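Local coordinates for uncharacterized protein (Porphyromonas gingivalis, PDB 1ZBS) that is of unknown function but is probably an N-acetylglucosamine kinase of the ASKHA superfamily, which would transfer phosphate from ATP to the amino sugar, at residues M1-S9 with C15-L23; M98-S109 with N121-I130. All coordinates share one frame; numbering follows the deposited sequence.

Interaction 1: M1-S9 with C15-L23; sequences MILIGDSGS and CIAKEGKSL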
loop_
_atom_site.group_PDB
_atom_site.type_symbol
_atom_site.label_atom_id
_atom_site.label_comp_id
_atom_site.label_asym_id
_atom_site.label_seq_id
_atom_site.Cartn_x
_atom_site.Cartn_y
_atom_site.Cartn_z
HETATM N N MSE A 1 10.006 -23.706 -36.292
HETATM C CA MSE A 1 9.890 -22.348 -35.701
HETATM C C MSE A 1 9.719 -22.413 -34.189
HETATM O O MSE A 1 9.472 -23.482 -33.625
HETATM C CB MSE A 1 8.729 -21.579 -36.351
HETATM C CG MSE A 1 7.432 -22.363 -36.510
HETATM SE SE MSE A 1 6.127 -21.441 -37.640
HETATM C CE MSE A 1 6.880 -21.871 -39.378
ATOM N N ILE A 2 9.864 -21.265 -33.534
ATOM C CA ILE A 2 9.754 -21.199 -32.083
ATOM C C ILE A 2 8.625 -20.315 -31.576
ATOM O O ILE A 2 8.118 -19.452 -32.296
ATOM C CB ILE A 2 11.074 -20.696 -31.454
ATOM C CG1 ILE A 2 11.390 -19.284 -31.964
ATOM C CG2 ILE A 2 12.204 -21.659 -31.787
ATOM C CD1 ILE A 2 12.598 -18.639 -31.307
ATOM N N LEU A 3 8.240 -20.548 -30.325
ATOM C CA LEU A 3 7.182 -19.784 -29.666
ATOM C C LEU A 3 7.775 -19.029 -28.481
ATOM O O LEU A 3 8.333 -19.627 -27.560
ATOM C CB LEU A 3 6.066 -20.718 -29.174
ATOM C CG LEU A 3 4.909 -20.018 -28.447
ATOM C CD1 LEU A 3 4.241 -19.032 -29.407
ATOM C CD2 LEU A 3 3.892 -21.041 -27.932
ATOM N N ILE A 4 7.664 -17.712 -28.506
ATOM C CA ILE A 4 8.202 -16.915 -27.415
ATOM C C ILE A 4 7.090 -16.180 -26.679
ATOM O O ILE A 4 6.248 -15.512 -27.289
ATOM C CB ILE A 4 9.244 -15.886 -27.916
ATOM C CG1 ILE A 4 10.375 -16.605 -28.662
ATOM C CG2 ILE A 4 9.821 -15.125 -26.727
ATOM C CD1 ILE A 4 11.384 -15.676 -29.288
ATOM N N GLY A 5 7.097 -16.316 -25.358
ATOM C CA GLY A 5 6.088 -15.671 -24.545
ATOM C C GLY A 5 6.683 -14.830 -23.439
ATOM O O GLY A 5 7.605 -15.259 -22.746
ATOM N N ASP A 6 6.149 -13.624 -23.287
ATOM C CA ASP A 6 6.595 -12.700 -22.259
ATOM C C ASP A 6 5.369 -12.256 -21.471
ATOM O O ASP A 6 4.568 -11.457 -21.956
ATOM C CB ASP A 6 7.270 -11.490 -22.895
ATOM C CG ASP A 6 8.078 -10.693 -21.900
ATOM O OD1 ASP A 6 9.071 -11.239 -21.373
ATOM O OD2 ASP A 6 7.723 -9.523 -21.639
ATOM N N SER A 7 5.230 -12.781 -20.257
ATOM C CA SER A 7 4.090 -12.462 -19.405
ATOM C C SER A 7 4.397 -11.473 -18.291
ATOM O O SER A 7 5.379 -11.615 -17.564
ATOM C CB SER A 7 3.519 -13.744 -18.790
ATOM O OG SER A 7 2.418 -13.458 -17.937
ATOM N N GLY A 8 3.531 -10.474 -18.165
ATOM C CA GLY A 8 3.685 -9.468 -17.133
ATOM C C GLY A 8 2.475 -9.489 -16.220
ATOM O O GLY A 8 1.612 -10.363 -16.337
ATOM N N SER A 9 2.409 -8.525 -15.308
ATOM C CA SER A 9 1.296 -8.429 -14.372
ATOM C C SER A 9 0.128 -7.678 -15.001
ATOM O O SER A 9 -0.411 -6.737 -14.413
ATOM C CB SER A 9 1.751 -7.728 -13.084
ATOM O OG SER A 9 2.465 -6.534 -13.368
ATOM N N CYS A 15 4.850 -14.607 -29.598
ATOM C CA CYS A 15 5.416 -14.457 -30.934
ATOM C C CYS A 15 5.973 -15.759 -31.487
ATOM O O CYS A 15 6.736 -16.461 -30.823
ATOM C CB CYS A 15 6.523 -13.404 -30.955
ATOM S SG CYS A 15 7.478 -13.404 -32.510
ATOM N N ILE A 16 5.568 -16.079 -32.710
ATOM C CA ILE A 16 6.047 -17.270 -33.390
ATOM C C ILE A 16 7.106 -16.774 -34.368
ATOM O O ILE A 16 6.785 -16.137 -35.368
ATOM C CB ILE A 16 4.913 -17.978 -34.163
ATOM C CG1 ILE A 16 3.876 -18.529 -33.185
ATOM C CG2 ILE A 16 5.479 -19.113 -34.996
ATOM C CD1 ILE A 16 2.749 -19.287 -33.855
ATOM N N ALA A 17 8.368 -17.049 -34.061
ATOM C CA ALA A 17 9.476 -16.618 -34.906
ATOM C C ALA A 17 10.155 -17.782 -35.626
ATOM O O ALA A 17 10.050 -18.938 -35.215
ATOM C CB ALA A 17 10.504 -15.864 -34.063
ATOM N N LYS A 18 10.861 -17.455 -36.704
ATOM C CA LYS A 18 11.591 -18.440 -37.489
ATOM C C LYS A 18 12.873 -17.760 -37.926
ATOM O O LYS A 18 12.837 -16.765 -38.653
ATOM C CB LYS A 18 10.792 -18.849 -38.726
ATOM C CG LYS A 18 11.330 -20.087 -39.450
ATOM C CD LYS A 18 10.841 -20.112 -40.897
ATOM C CE LYS A 18 10.936 -21.495 -41.529
ATOM N NZ LYS A 18 9.903 -22.442 -41.005
ATOM N N GLU A 19 14.002 -18.287 -37.463
ATOM C CA GLU A 19 15.313 -17.738 -37.797
ATOM C C GLU A 19 15.383 -16.218 -37.635
ATOM O O GLU A 19 15.635 -15.490 -38.597
ATOM C CB GLU A 19 15.703 -18.120 -39.231
ATOM C CG GLU A 19 16.830 -19.155 -39.314
ATOM C CD GLU A 19 16.338 -20.597 -39.219
ATOM O OE1 GLU A 19 15.889 -21.151 -40.258
ATOM O OE2 GLU A 19 16.388 -21.181 -38.102
ATOM N N GLY A 20 15.158 -15.746 -36.414
ATOM C CA GLY A 20 15.213 -14.318 -36.149
ATOM C C GLY A 20 14.139 -13.487 -36.827
ATOM O O GLY A 20 14.207 -12.255 -36.805
ATOM N N LYS A 21 13.154 -14.137 -37.442
ATOM C CA LYS A 21 12.068 -13.407 -38.107
ATOM C C LYS A 21 10.700 -13.764 -37.512
ATOM O O LYS A 21 10.410 -14.931 -37.235
ATOM C CB LYS A 21 12.086 -13.680 -39.619
ATOM C CG LYS A 21 13.321 -13.115 -40.330
ATOM C CD LYS A 21 13.392 -13.495 -41.820
ATOM C CE LYS A 21 14.706 -13.011 -42.460
ATOM N NZ LYS A 21 15.925 -13.516 -41.724
ATOM N N SER A 22 9.870 -12.745 -37.307
ATOM C CA SER A 22 8.540 -12.935 -36.737
ATOM C C SER A 22 7.515 -13.365 -37.778
ATOM O O SER A 22 7.389 -12.741 -38.835
ATOM C CB SER A 22 8.063 -11.638 -36.075
ATOM O OG SER A 22 6.784 -11.808 -35.472
ATOM N N LEU A 23 6.783 -14.430 -37.474
ATOM C CA LEU A 23 5.750 -14.930 -38.372
ATOM C C LEU A 23 4.393 -14.788 -37.696
ATOM O O LEU A 23 3.355 -14.783 -38.358
ATOM C CB LEU A 23 5.995 -16.398 -38.713
ATOM C CG LEU A 23 7.352 -16.730 -39.327
ATOM C CD1 LEU A 23 7.329 -18.189 -39.755
ATOM C CD2 LEU A 23 7.645 -15.826 -40.532
HETATM O O HOH W 1 10.069 -24.305 -38.961
#
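Strands 2-7 and 15-18 run antiparallel, Ile2 against Ala17 and Ile4 against Cys15, with their axes 4.8 Å apart at closest approach and 141° between their directions. Ile2 and Ala17 exchange both backbone bonds of a hydrogen-bonded pair. The straighter one runs from Ile2 N to Ala17 O at 2.9 Å. Ile4 and Cys15 form the next such pair, with Ile4 N 2.8 Å from Cys15 O. Between them lies the non-hydrogen-bonded pair of Leu3 and Ile16. On the face of Leu3 and Ile16, Leu3 CD1 rests 3.8 Å from Ile16 CG1, where the two chains meet at a slant. Met1, present as selenomethionine, extends this patch: its SE lies 3.6 Å from Ile16 CG2. The Met1 chain leaves the backbone with CG between N and the carbonyl carbon (chi1 45°). It then bends at chi3 (78°), and its CE reaches Leu23 CD1 at 3.7 Å. The pair is the first hairpin of the amino-terminal lobe, in a five-stranded sheet with the 3-2-1-4-5 order of the ASKHA fold. The turn beyond Ser7 is consistent with the phosphate-binding loop found at this place in such kinases. On the other face, Ile2 CG1 lies 4.1 Å from Ala17 CB. Ile2, Ile4 and Cys15 also meet helix 271-280, through His278, Met271 and Ile275. Strand 62-67 continues the sheet beyond Leu3, which bonds by its backbone to Ala62 and Tyr64. A type I' turn from Lys18 to Lys21 reverses the chain, and Leu23 N returns to bond Ile16 O. At this end a water accepts from Met1 N at 2.7 Å and also from Lys18 NZ, so it bridges the chain terminus and the lysine tip.

Interaction 2: M98-S109 with N121-I130; sequences MLGAARALCGDS and NSCLFDGREI
Asp126 OD2 holds two backbone N-H groups of the turn that faces Ser109. Arg128 N lies 2.8 Å from Asp126 OD2, nearly in line with the C-O bond; as Arg128 is two residues on, this is an Asx turn. Glu129 N lies 3.2 Å from Asp126 OD2 and comes from above the carboxylate plane. The turn lies in the hairpin of strands 120-125 and 130-133, at the edge of the carboxy-terminal lobe's sheet in this ASKHA fold. Helix 98-105 packs across that hairpin at 56° to strand 121-125. Phe125 is the main contact from the strand. Its CG stands anti to the backbone N (chi1 -164°), which turns the ring toward the helix, with Ala102 over one face. The methyl carbon Ala102 CB sits 3.9 Å from the Phe125 ring centroid, 17° off the normal, in a CH-pi contact. Gly127 N lies over the opposite face, toward the rim. Cys106 CB comes within 3.5 Å of Phe125 CD1, and Leu99 CD1 approaches CE2 obliquely. Further along, Met98, present as selenomethionine, bends at chi2 and chi3 and lies against Asn121 and Cys123. Met98 CG is 3.7 Å from Cys123 CB. Met98 SE is 3.6 Å from Asn121 CG and nearly as close to both amide tip atoms. Ile130 CD1 touches both Met98 CG and Leu99 CB. A water appears to link Arg103 NH1 to Arg128 O, though its distance to that oxygen is doubtfully short. Arg103 NH2 bonds Tyr66 OH of the amino-terminal lobe, so this arginine ties the helix to that lobe. After the helix, Gly107 turns the chain with positive phi. Ser109 O then receives a CA-H contact from Gly127 CA at 3.3 Å, while Ser109 OG donates a hydrogen bond to Cys106 O at 2.9 Å.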
loop_
_atom_site.group_PDB
_atom_site.type_symbol
_atom_site.label_atom_id
_atom_site.label_comp_id
_atom_site.label_asym_id
_atom_site.label_seq_id
_atom_site.Cartn_x
_atom_site.Cartn_y
_atom_site.Cartn_z
HETATM N N MSE A 98 12.402 -11.118 -15.491
HETATM C CA MSE A 98 13.580 -10.290 -15.257
HETATM C C MSE A 98 14.712 -10.793 -16.149
HETATM O O MSE A 98 15.431 -10.006 -16.765
HETATM C CB MSE A 98 13.991 -10.363 -13.781
HETATM C CG MSE A 98 15.107 -9.407 -13.379
HETATM SE SE MSE A 98 14.671 -7.520 -13.570
HETATM C CE MSE A 98 15.260 -7.227 -15.400
ATOM N N LEU A 99 14.843 -12.113 -16.227
ATOM C CA LEU A 99 15.868 -12.735 -17.042
ATOM C C LEU A 99 15.589 -12.477 -18.521
ATOM O O LEU A 99 16.506 -12.264 -19.321
ATOM C CB LEU A 99 15.906 -14.239 -16.767
ATOM C CG LEU A 99 16.806 -15.067 -17.689
ATOM C CD1 LEU A 99 18.241 -14.560 -17.611
ATOM C CD2 LEU A 99 16.722 -16.532 -17.290
ATOM N N GLY A 100 14.311 -12.514 -18.878
ATOM C CA GLY A 100 13.923 -12.266 -20.250
ATOM C C GLY A 100 14.288 -10.847 -20.640
ATOM O O GLY A 100 14.687 -10.585 -21.773
ATOM N N ALA A 101 14.164 -9.924 -19.694
ATOM C CA ALA A 101 14.494 -8.536 -19.969
ATOM C C ALA A 101 15.994 -8.364 -20.147
ATOM O O ALA A 101 16.441 -7.677 -21.061
ATOM C CB ALA A 101 13.989 -7.635 -18.851
ATOM N N ALA A 102 16.778 -8.996 -19.282
ATOM C CA ALA A 102 18.225 -8.877 -19.379
ATOM C C ALA A 102 18.736 -9.467 -20.683
ATOM O O ALA A 102 19.637 -8.909 -21.310
ATOM C CB ALA A 102 18.893 -9.563 -18.193
ATOM N N ARG A 103 18.171 -10.599 -21.092
ATOM C CA ARG A 103 18.595 -11.232 -22.334
ATOM C C ARG A 103 18.257 -10.377 -23.540
ATOM O O ARG A 103 19.005 -10.342 -24.522
ATOM C CB ARG A 103 17.953 -12.610 -22.484
ATOM C CG ARG A 103 18.633 -13.689 -21.666
ATOM C CD ARG A 103 17.940 -15.026 -21.832
ATOM N NE ARG A 103 18.678 -16.096 -21.176
ATOM C CZ ARG A 103 18.240 -17.344 -21.057
ATOM N NH1 ARG A 103 18.987 -18.252 -20.439
ATOM N NH2 ARG A 103 17.058 -17.685 -21.547
ATOM N N ALA A 104 17.131 -9.678 -23.468
ATOM C CA ALA A 104 16.701 -8.826 -24.574
ATOM C C ALA A 104 17.490 -7.523 -24.648
ATOM O O ALA A 104 17.804 -7.056 -25.737
ATOM C CB ALA A 104 15.212 -8.528 -24.446
ATOM N N LEU A 105 17.820 -6.952 -23.492
ATOM C CA LEU A 105 18.551 -5.687 -23.436
ATOM C C LEU A 105 20.066 -5.833 -23.423
ATOM O O LEU A 105 20.783 -5.062 -24.061
ATOM C CB LEU A 105 18.131 -4.898 -22.196
ATOM C CG LEU A 105 16.674 -4.457 -22.104
ATOM C CD1 LEU A 105 16.389 -3.873 -20.727
ATOM C CD2 LEU A 105 16.386 -3.448 -23.193
ATOM N N CYS A 106 20.550 -6.816 -22.679
ATOM C CA CYS A 106 21.980 -7.037 -22.554
ATOM C C CYS A 106 22.527 -7.982 -23.606
ATOM O O CYS A 106 23.684 -7.867 -24.012
ATOM C CB CYS A 106 22.289 -7.571 -21.158
ATOM S SG CYS A 106 21.832 -6.414 -19.866
ATOM N N GLY A 107 21.687 -8.910 -24.045
ATOM C CA GLY A 107 22.101 -9.863 -25.052
ATOM C C GLY A 107 22.981 -10.958 -24.485
ATOM O O GLY A 107 22.494 -11.991 -24.026
ATOM N N ASP A 108 24.286 -10.735 -24.504
ATOM C CA ASP A 108 25.213 -11.730 -23.993
ATOM C C ASP A 108 26.348 -11.062 -23.226
ATOM O O ASP A 108 27.378 -11.679 -22.956
ATOM C CB ASP A 108 25.770 -12.547 -25.157
ATOM C CG ASP A 108 26.413 -11.675 -26.221
ATOM O OD1 ASP A 108 27.441 -11.030 -25.915
ATOM O OD2 ASP A 108 25.890 -11.622 -27.359
ATOM N N SER A 109 26.146 -9.800 -22.868
ATOM C CA SER A 109 27.153 -9.043 -22.143
ATOM C C SER A 109 26.697 -8.667 -20.737
ATOM O O SER A 109 25.505 -8.682 -20.432
ATOM C CB SER A 109 27.495 -7.775 -22.920
ATOM O OG SER A 109 26.326 -7.000 -23.146
ATOM N N ASN A 121 11.451 -3.748 -11.112
ATOM C CA ASN A 121 12.369 -4.831 -10.841
ATOM C C ASN A 121 13.780 -4.476 -11.347
ATOM O O ASN A 121 13.943 -3.565 -12.157
ATOM C CB ASN A 121 11.850 -6.107 -11.517
ATOM C CG ASN A 121 12.312 -7.361 -10.815
ATOM O OD1 ASN A 121 11.758 -8.449 -11.026
ATOM N ND2 ASN A 121 13.333 -7.224 -9.974
ATOM N N SER A 122 14.799 -5.172 -10.851
ATOM C CA SER A 122 16.163 -4.940 -11.310
ATOM C C SER A 122 17.011 -6.177 -11.066
ATOM O O SER A 122 16.646 -7.039 -10.270
ATOM C CB SER A 122 16.806 -3.723 -10.613
ATOM O OG SER A 122 17.069 -3.966 -9.242
ATOM N N CYS A 123 18.140 -6.257 -11.766
ATOM C CA CYS A 123 19.057 -7.376 -11.616
ATOM C C CYS A 123 20.411 -7.034 -12.215
ATOM O O CYS A 123 20.521 -6.201 -13.118
ATOM C CB CYS A 123 18.518 -8.611 -12.330
ATOM S SG CYS A 123 18.640 -8.500 -14.135
ATOM N N LEU A 124 21.442 -7.683 -11.701
ATOM C CA LEU A 124 22.779 -7.491 -12.220
ATOM C C LEU A 124 22.946 -8.713 -13.117
ATOM O O LEU A 124 22.765 -9.843 -12.660
ATOM C CB LEU A 124 23.804 -7.518 -11.084
ATOM C CG LEU A 124 25.093 -6.689 -11.208
ATOM C CD1 LEU A 124 26.190 -7.407 -10.420
ATOM C CD2 LEU A 124 25.512 -6.522 -12.657
ATOM N N PHE A 125 23.248 -8.484 -14.393
ATOM C CA PHE A 125 23.427 -9.566 -15.370
ATOM C C PHE A 125 24.917 -9.698 -15.666
ATOM O O PHE A 125 25.595 -8.692 -15.847
ATOM C CB PHE A 125 22.683 -9.224 -16.669
ATOM C CG PHE A 125 22.470 -10.400 -17.581
ATOM C CD1 PHE A 125 22.707 -10.294 -18.950
ATOM C CD2 PHE A 125 22.010 -11.612 -17.075
ATOM C CE1 PHE A 125 22.485 -11.384 -19.800
ATOM C CE2 PHE A 125 21.786 -12.704 -17.916
ATOM C CZ PHE A 125 22.024 -12.588 -19.280
ATOM N N ASP A 126 25.442 -10.920 -15.713
ATOM C CA ASP A 126 26.871 -11.093 -16.001
ATOM C C ASP A 126 27.089 -11.468 -17.450
ATOM O O ASP A 126 28.221 -11.706 -17.880
ATOM C CB ASP A 126 27.507 -12.144 -15.083
ATOM C CG ASP A 126 27.135 -13.578 -15.450
ATOM O OD1 ASP A 126 27.486 -14.488 -14.657
ATOM O OD2 ASP A 126 26.509 -13.824 -16.512
ATOM N N GLY A 127 25.996 -11.516 -18.203
ATOM C CA GLY A 127 26.097 -11.850 -19.608
ATOM C C GLY A 127 25.443 -13.163 -19.975
ATOM O O GLY A 127 25.163 -13.389 -21.144
ATOM N N ARG A 128 25.214 -14.044 -19.009
ATOM C CA ARG A 128 24.574 -15.311 -19.336
ATOM C C ARG A 128 23.482 -15.605 -18.323
ATOM O O ARG A 128 22.457 -16.206 -18.648
ATOM C CB ARG A 128 25.598 -16.462 -19.363
ATOM C CG ARG A 128 25.320 -17.531 -20.449
ATOM C CD ARG A 128 26.409 -17.531 -21.544
ATOM N NE ARG A 128 26.027 -18.229 -22.780
ATOM C CZ ARG A 128 25.077 -17.814 -23.621
ATOM N NH1 ARG A 128 24.795 -18.515 -24.720
ATOM N NH2 ARG A 128 24.408 -16.694 -23.365
ATOM N N GLU A 129 23.695 -15.170 -17.088
ATOM C CA GLU A 129 22.702 -15.399 -16.053
ATOM C C GLU A 129 22.750 -14.295 -15.011
ATOM O O GLU A 129 23.747 -13.577 -14.893
ATOM C CB GLU A 129 22.934 -16.765 -15.408
ATOM C CG GLU A 129 24.303 -16.934 -14.782
ATOM C CD GLU A 129 24.704 -18.396 -14.659
ATOM O OE1 GLU A 129 23.908 -19.194 -14.116
ATOM O OE2 GLU A 129 25.820 -18.744 -15.102
ATOM N N ILE A 130 21.652 -14.161 -14.270
ATOM C CA ILE A 130 21.535 -13.141 -13.240
ATOM C C ILE A 130 22.425 -13.440 -12.049
ATOM O O ILE A 130 22.390 -14.536 -11.487
ATOM C CB ILE A 130 20.088 -13.005 -12.737
ATOM C CG1 ILE A 130 19.158 -12.653 -13.897
ATOM C CG2 ILE A 130 20.013 -11.914 -11.685
ATOM C CD1 ILE A 130 17.695 -12.634 -13.517
HETATM O O HOH W 2 21.009 -18.121 -17.965
HETATM O O HOH W 3 23.214 -13.890 -22.517
#

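Interaction 1 comes first along the chain and closes before interaction 2 opens. Their centres are 18 Å apart, and their nearest atoms are about 5 Å apart without touching. Interaction 1 joins the first two strands of the amino-terminal sheet. Interaction 2 sets helix 97-105, which follows the edge strand 91-95 of that sheet, on the second strand of the carboxy-terminal sheet. Both sheets have the same 3-2-1-4-5 order, as expected for the paired lobes of the ASKHA fold. Helix 271-280 packs on both contacts. The two lobes are thus joined at their interface, consistent with a two-lobed ASKHA protein.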